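Local coordinates for protein 373aa long hypothetical citrate synthase (Sulfolobus tokodaii, PDB 1VGP) that belongs to the citrate synthase family, a largely helical protein whose assembly holds two copies of the same chain, at residues 11-16 against 344-349; 130-135 against 155-160. All blocks are in the same frame, centred on the assembly; numbering follows the deposited sequence.

Contact 1 (11-16 against 344-349); sequences YVKETE and MEYIKD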
loop_
_atom_site.group_PDB
_atom_site.type_symbol
_atom_site.label_atom_id
_atom_site.label_comp_id
_atom_site.label_asym_id
_atom_site.label_seq_id
_atom_site.Cartn_x
_atom_site.Cartn_y
_atom_site.Cartn_z
ATOM N N TYR A 11 -13.475 -7.322 13.941
ATOM C CA TYR A 11 -13.963 -5.989 13.585
ATOM C C TYR A 11 -12.832 -5.005 13.794
ATOM O O TYR A 11 -12.253 -4.951 14.872
ATOM C CB TYR A 11 -15.145 -5.582 14.470
ATOM C CG TYR A 11 -16.449 -6.272 14.145
ATOM C CD1 TYR A 11 -16.855 -7.405 14.850
ATOM C CD2 TYR A 11 -17.286 -5.787 13.146
ATOM C CE1 TYR A 11 -18.065 -8.038 14.570
ATOM C CE2 TYR A 11 -18.499 -6.410 12.856
ATOM C CZ TYR A 11 -18.880 -7.535 13.574
ATOM O OH TYR A 11 -20.077 -8.153 13.304
ATOM N N VAL A 12 -12.505 -4.224 12.772
ATOM C CA VAL A 12 -11.374 -3.307 12.889
ATOM C C VAL A 12 -11.826 -1.852 12.974
ATOM O O VAL A 12 -11.017 -0.964 13.202
ATOM C CB VAL A 12 -10.381 -3.470 11.712
ATOM C CG1 VAL A 12 -9.710 -4.834 11.783
ATOM C CG2 VAL A 12 -11.092 -3.273 10.382
ATOM N N LYS A 13 -13.119 -1.614 12.798
ATOM C CA LYS A 13 -13.659 -0.301 13.089
ATOM C C LYS A 13 -15.172 -0.319 13.196
ATOM O O LYS A 13 -15.823 -1.235 12.701
ATOM C CB LYS A 13 -13.236 0.705 12.014
ATOM C CG LYS A 13 -13.869 0.487 10.650
ATOM C CD LYS A 13 -13.330 1.509 9.663
ATOM C CE LYS A 13 -14.439 2.356 9.095
ATOM N NZ LYS A 13 -13.945 3.703 8.718
ATOM N N GLU A 14 -15.725 0.696 13.854
ATOM C CA GLU A 14 -17.129 1.027 13.691
ATOM C C GLU A 14 -17.254 1.947 12.488
ATOM O O GLU A 14 -16.302 2.634 12.127
ATOM C CB GLU A 14 -17.669 1.738 14.931
ATOM C CG GLU A 14 -17.648 0.891 16.181
ATOM C CD GLU A 14 -18.198 1.623 17.379
ATOM O OE1 GLU A 14 -17.787 2.786 17.613
ATOM O OE2 GLU A 14 -19.044 1.035 18.086
ATOM N N THR A 15 -18.430 1.969 11.875
ATOM C CA THR A 15 -18.626 2.782 10.696
ATOM C C THR A 15 -20.055 3.296 10.579
ATOM O O THR A 15 -20.987 2.699 11.117
ATOM C CB THR A 15 -18.272 1.998 9.437
ATOM O OG1 THR A 15 -18.236 2.889 8.316
ATOM C CG2 THR A 15 -19.297 0.899 9.198
ATOM N N GLU A 16 -20.219 4.407 9.868
ATOM C CA GLU A 16 -21.544 4.947 9.608
ATOM C C GLU A 16 -21.777 5.059 8.114
ATOM O O GLU A 16 -22.842 5.484 7.675
ATOM C CB GLU A 16 -21.682 6.316 10.256
ATOM C CG GLU A 16 -21.344 6.325 11.730
ATOM C CD GLU A 16 -22.119 7.378 12.483
ATOM O OE1 GLU A 16 -23.348 7.207 12.633
ATOM O OE2 GLU A 16 -21.502 8.374 12.917
ATOM N N MET A 344 -11.118 9.203 6.356
ATOM C CA MET A 344 -11.653 10.353 7.075
ATOM C C MET A 344 -12.314 9.891 8.370
ATOM O O MET A 344 -12.070 10.450 9.438
ATOM C CB MET A 344 -12.667 11.097 6.209
ATOM C CG MET A 344 -12.090 12.275 5.440
ATOM S SD MET A 344 -13.143 12.828 4.065
ATOM C CE MET A 344 -14.331 13.825 4.904
ATOM N N GLU A 345 -13.142 8.859 8.268
ATOM C CA GLU A 345 -13.881 8.350 9.410
ATOM C C GLU A 345 -12.957 7.684 10.432
ATOM O O GLU A 345 -13.139 7.846 11.634
ATOM C CB GLU A 345 -14.928 7.340 8.940
ATOM C CG GLU A 345 -15.775 6.770 10.053
ATOM C CD GLU A 345 -16.795 5.776 9.551
ATOM O OE1 GLU A 345 -16.380 4.697 9.065
ATOM O OE2 GLU A 345 -18.014 6.073 9.637
ATOM N N TYR A 346 -11.972 6.936 9.949
ATOM C CA TYR A 346 -11.106 6.168 10.828
ATOM C C TYR A 346 -10.203 7.072 11.660
ATOM O O TYR A 346 -9.912 6.772 12.820
ATOM C CB TYR A 346 -10.241 5.199 10.015
ATOM C CG TYR A 346 -9.438 4.260 10.870
ATOM C CD1 TYR A 346 -9.984 3.056 11.306
ATOM C CD2 TYR A 346 -8.143 4.594 11.288
ATOM C CE1 TYR A 346 -9.266 2.203 12.141
ATOM C CE2 TYR A 346 -7.416 3.752 12.123
ATOM C CZ TYR A 346 -7.984 2.555 12.551
ATOM O OH TYR A 346 -7.287 1.713 13.395
ATOM N N ILE A 347 -9.750 8.180 11.081
ATOM C CA ILE A 347 -8.746 8.997 11.764
ATOM C C ILE A 347 -9.314 10.103 12.660
ATOM O O ILE A 347 -8.554 10.916 13.175
ATOM C CB ILE A 347 -7.743 9.650 10.762
ATOM C CG1 ILE A 347 -8.472 10.596 9.806
ATOM C CG2 ILE A 347 -7.004 8.577 9.995
ATOM C CD1 ILE A 347 -7.541 11.347 8.888
ATOM N N LYS A 348 -10.625 10.138 12.868
ATOM C CA LYS A 348 -11.137 11.025 13.877
ATOM C C LYS A 348 -10.631 10.537 15.235
ATOM O O LYS A 348 -10.137 11.321 16.034
ATOM C CB LYS A 348 -12.680 11.096 13.829
ATOM C CG LYS A 348 -13.173 12.053 12.730
ATOM C CD LYS A 348 -14.649 12.430 12.841
ATOM C CE LYS A 348 -15.532 11.488 12.026
ATOM N NZ LYS A 348 -15.425 10.062 12.488
ATOM N N ASP A 349 -10.704 9.228 15.459
ATOM C CA ASP A 349 -10.062 8.590 16.619
ATOM C C ASP A 349 -8.967 7.670 16.143
ATOM O O ASP A 349 -9.133 6.457 16.232
ATOM C CB ASP A 349 -11.064 7.714 17.362
ATOM C CG ASP A 349 -11.429 8.258 18.699
ATOM O OD1 ASP A 349 -12.232 9.216 18.711
ATOM O OD2 ASP A 349 -10.928 7.733 19.712
#
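The first strand of the chain, 11-15, meets the last turn of helix 327-346 here, and the meeting is organised round one carboxylate, that of E345, which K13, T15 and E16 approach from separate directions. Two donors share its OE1. K13 NZ makes a salt bridge to E345 OE1 at 2.7 Å, on the anti lone pair of that oxygen, while the hydroxyl of T15 meets the syn one, with OG1 also 2.7 Å from E345 OE1. The other oxygen, E345 OE2, accepts the backbone N-H of E16 at 2.8 Å on its syn side, the donor lying 21° out of the carboxylate plane. Three bonds spread over both oxygens should hold the group's rotation. E345 can reach this far because its chain is fully extended, with CG opposite the backbone N (chi1 -179°). T15 OG1 serves twice, since it also bonds to I17 N, and K13 NZ has a second, weak bond to H342. The join lies at the subunit boundary of the citrate synthase-type dimer: strand 11-15 runs parallel to a strand of the second subunit, so the sheet continues across the interface. Next to the salt bridge, the aliphatic part of K13 comes to the edge of the Y346 ring, its CD 4.0 Å from Y346 CD1 and near the ring plane. V12 O meets the same ring at its edge, in plane, 3.8 Å from Y346 CE1. The tyrosine hydroxyl bonds to K351 O, and K5 of the second subunit forms a cation-pi contact with the ring. E16 OE2 stands 5.3 Å from E345 OE2, like charges not in contact; K13 on OE1 probably offsets the charge of E345.

Contact 2 (130-135 against 155-160); sequences NYARLR and YMLYGD
R133 and L157 bring the two segments nearest, their CA atoms 6.8 Å apart, where helix 113-135 and helix 149-158 run side by side in broadly the same direction as both come to an end. Helix 149-158 ends within the contact: G159 leaves the helical conformation with a positive phi of 91°, although its N still bonds to Y155 O. Into this ending reaches the long side chain of R133. Its chain starts beside the backbone N and bends at chi2 and chi3, which swings the guanidinium across to the neighbouring helix. There NH1 donates to L157 O at 3.0 Å. The N-H points almost straight at the oxygen (172°), and the oxygen lies in the guanidinium plane, at its edge; seen from the carbonyl, however, the donor sits 44° above the plane and so off the lone pairs. Y158 O is also at that edge, 3.2 Å from R133 NH1. Further back along the arginine, CD rests 3.5 Å from M156 O, so the chain passes close to three successive carbonyls of the last turn. The NE has a weak bond of its own to D139 O, in the connection between the helices. A positive charge beside carbonyls at a helix C-terminus is likely to be favourable electrostatically. Deeper in, the contact turns apolar: L157 CD2 meets A132 CB at 3.6 Å. The leucine's CA-CB bond points away from helix 113-135, and only the end of the side chain returns to it, where it also touches A129; M156 packs against T126 and A129 of the same helix. Two consecutive helices packed side by side, joined by a loop (136-148) that runs back to start the second, and a glycine just past its end, fit the largely helical citrate synthase fold.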
loop_
_atom_site.group_PDB
_atom_site.type_symbol
_atom_site.label_atom_id
_atom_site.label_comp_id
_atom_site.label_asym_id
_atom_site.label_seq_id
_atom_site.Cartn_x
_atom_site.Cartn_y
_atom_site.Cartn_z
ATOM N N ASN A 130 -7.019 8.983 -20.209
ATOM C CA ASN A 130 -5.815 9.414 -20.913
ATOM C C ASN A 130 -4.951 8.228 -21.303
ATOM O O ASN A 130 -4.392 8.184 -22.397
ATOM C CB ASN A 130 -4.998 10.363 -20.038
ATOM C CG ASN A 130 -5.481 11.801 -20.128
ATOM O OD1 ASN A 130 -4.847 12.716 -19.594
ATOM N ND2 ASN A 130 -6.611 12.007 -20.807
ATOM N N TYR A 131 -4.841 7.255 -20.410
ATOM C CA TYR A 131 -4.010 6.104 -20.708
ATOM C C TYR A 131 -4.632 5.248 -21.801
ATOM O O TYR A 131 -3.921 4.703 -22.648
ATOM C CB TYR A 131 -3.790 5.247 -19.461
ATOM C CG TYR A 131 -2.791 4.140 -19.709
ATOM C CD1 TYR A 131 -1.512 4.426 -20.189
ATOM C CD2 TYR A 131 -3.134 2.805 -19.503
ATOM C CE1 TYR A 131 -0.600 3.406 -20.460
ATOM C CE2 TYR A 131 -2.235 1.776 -19.768
ATOM C CZ TYR A 131 -0.973 2.084 -20.246
ATOM O OH TYR A 131 -0.077 1.068 -20.497
ATOM N N ALA A 132 -5.959 5.134 -21.771
ATOM C CA ALA A 132 -6.684 4.320 -22.732
ATOM C C ALA A 132 -6.511 4.851 -24.160
ATOM O O ALA A 132 -6.350 4.070 -25.106
ATOM C CB ALA A 132 -8.162 4.276 -22.361
ATOM N N ARG A 133 -6.539 6.175 -24.311
ATOM C CA ARG A 133 -6.312 6.805 -25.608
ATOM C C ARG A 133 -4.873 6.604 -26.054
ATOM O O ARG A 133 -4.607 6.072 -27.130
ATOM C CB ARG A 133 -6.603 8.302 -25.523
ATOM C CG ARG A 133 -7.933 8.652 -24.875
ATOM C CD ARG A 133 -9.025 8.796 -25.917
ATOM N NE ARG A 133 -8.610 9.664 -27.010
ATOM C CZ ARG A 133 -9.385 9.993 -28.037
ATOM N NH1 ARG A 133 -10.651 9.596 -28.072
ATOM N NH2 ARG A 133 -8.889 10.712 -29.035
ATOM N N LEU A 134 -3.945 7.045 -25.213
ATOM C CA LEU A 134 -2.519 6.884 -25.480
ATOM C C LEU A 134 -2.182 5.444 -25.853
ATOM O O LEU A 134 -1.384 5.191 -26.747
ATOM C CB LEU A 134 -1.719 7.294 -24.244
ATOM C CG LEU A 134 -1.155 8.714 -24.195
ATOM C CD1 LEU A 134 -1.958 9.642 -25.087
ATOM C CD2 LEU A 134 -1.172 9.199 -22.752
ATOM N N ARG A 135 -2.794 4.501 -25.155
ATOM C CA ARG A 135 -2.522 3.098 -25.396
ATOM C C ARG A 135 -3.000 2.729 -26.796
ATOM O O ARG A 135 -2.337 1.978 -27.507
ATOM C CB ARG A 135 -3.238 2.245 -24.345
ATOM C CG ARG A 135 -3.120 0.761 -24.557
ATOM C CD ARG A 135 -4.305 0.061 -23.937
ATOM N NE ARG A 135 -3.878 -0.832 -22.871
ATOM C CZ ARG A 135 -4.556 -1.901 -22.467
ATOM N NH1 ARG A 135 -4.008 -2.731 -21.588
ATOM N NH2 ARG A 135 -5.779 -2.140 -22.936
ATOM N N TYR A 155 -16.579 11.343 -22.105
ATOM C CA TYR A 155 -16.054 12.356 -23.005
ATOM C C TYR A 155 -14.565 12.157 -23.283
ATOM O O TYR A 155 -14.149 12.089 -24.447
ATOM C CB TYR A 155 -16.277 13.754 -22.424
ATOM C CG TYR A 155 -15.512 14.831 -23.166
ATOM C CD1 TYR A 155 -15.622 14.965 -24.553
ATOM C CD2 TYR A 155 -14.657 15.697 -22.486
ATOM C CE1 TYR A 155 -14.897 15.934 -25.241
ATOM C CE2 TYR A 155 -13.928 16.669 -23.163
ATOM C CZ TYR A 155 -14.051 16.785 -24.538
ATOM O OH TYR A 155 -13.328 17.744 -25.204
ATOM N N MET A 156 -13.769 12.076 -22.216
ATOM C CA MET A 156 -12.319 11.972 -22.356
ATOM C C MET A 156 -11.920 10.633 -22.956
ATOM O O MET A 156 -10.787 10.452 -23.376
ATOM C CB MET A 156 -11.625 12.144 -21.003
ATOM C CG MET A 156 -11.892 13.462 -20.310
ATOM S SD MET A 156 -10.882 13.635 -18.819
ATOM C CE MET A 156 -11.761 12.590 -17.661
ATOM N N LEU A 157 -12.853 9.691 -22.989
ATOM C CA LEU A 157 -12.576 8.386 -23.570
ATOM C C LEU A 157 -12.874 8.427 -25.057
ATOM O O LEU A 157 -12.048 8.014 -25.877
ATOM C CB LEU A 157 -13.426 7.300 -22.884
ATOM C CG LEU A 157 -12.861 5.884 -22.803
ATOM C CD1 LEU A 157 -13.044 5.200 -24.132
ATOM C CD2 LEU A 157 -11.385 5.917 -22.438
ATOM N N TYR A 158 -14.054 8.940 -25.409
ATOM C CA TYR A 158 -14.495 8.962 -26.810
ATOM C C TYR A 158 -13.903 10.151 -27.595
ATOM O O TYR A 158 -13.695 10.065 -28.805
ATOM C CB TYR A 158 -16.024 9.047 -26.905
ATOM C CG TYR A 158 -16.852 8.079 -26.078
ATOM C CD1 TYR A 158 -16.408 6.790 -25.778
ATOM C CD2 TYR A 158 -18.139 8.447 -25.662
ATOM C CE1 TYR A 158 -17.232 5.893 -25.085
ATOM C CE2 TYR A 158 -18.963 7.567 -24.976
ATOM C CZ TYR A 158 -18.508 6.288 -24.690
ATOM O OH TYR A 158 -19.341 5.415 -24.013
ATOM N N GLY A 159 -13.665 11.266 -26.913
ATOM C CA GLY A 159 -13.337 12.482 -27.628
ATOM C C GLY A 159 -14.558 13.325 -27.951
ATOM O O GLY A 159 -14.439 14.506 -28.268
ATOM N N ASP A 160 -15.735 12.715 -27.867
ATOM C CA ASP A 160 -16.997 13.425 -28.060
ATOM C C ASP A 160 -17.924 13.225 -26.869
ATOM O O ASP A 160 -17.770 12.261 -26.116
ATOM C CB ASP A 160 -17.692 12.930 -29.324
ATOM C CG ASP A 160 -17.239 13.672 -30.563
ATOM O OD1 ASP A 160 -17.918 13.557 -31.605
ATOM O OD2 ASP A 160 -16.204 14.371 -30.493
#

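In the fold
The two contacts lie on opposite sides of the chain's centre, about 37 Å apart between centres and about 22 Å at their nearest atoms, and share no helix or strand. Along the chain contact 2 is nested inside contact 1: 11-16 comes first, then 130-135 and 155-160, and finally 344-349. Contact 1 therefore brings together parts near the two ends of the sequence, whereas contact 2 joins consecutive helices within the largely helical body between them. Their surroundings differ too. The second subunit reaches contact 1, so the place where these end regions meet is also part of the subunit boundary, while no other protein chain touches the segments of contact 2.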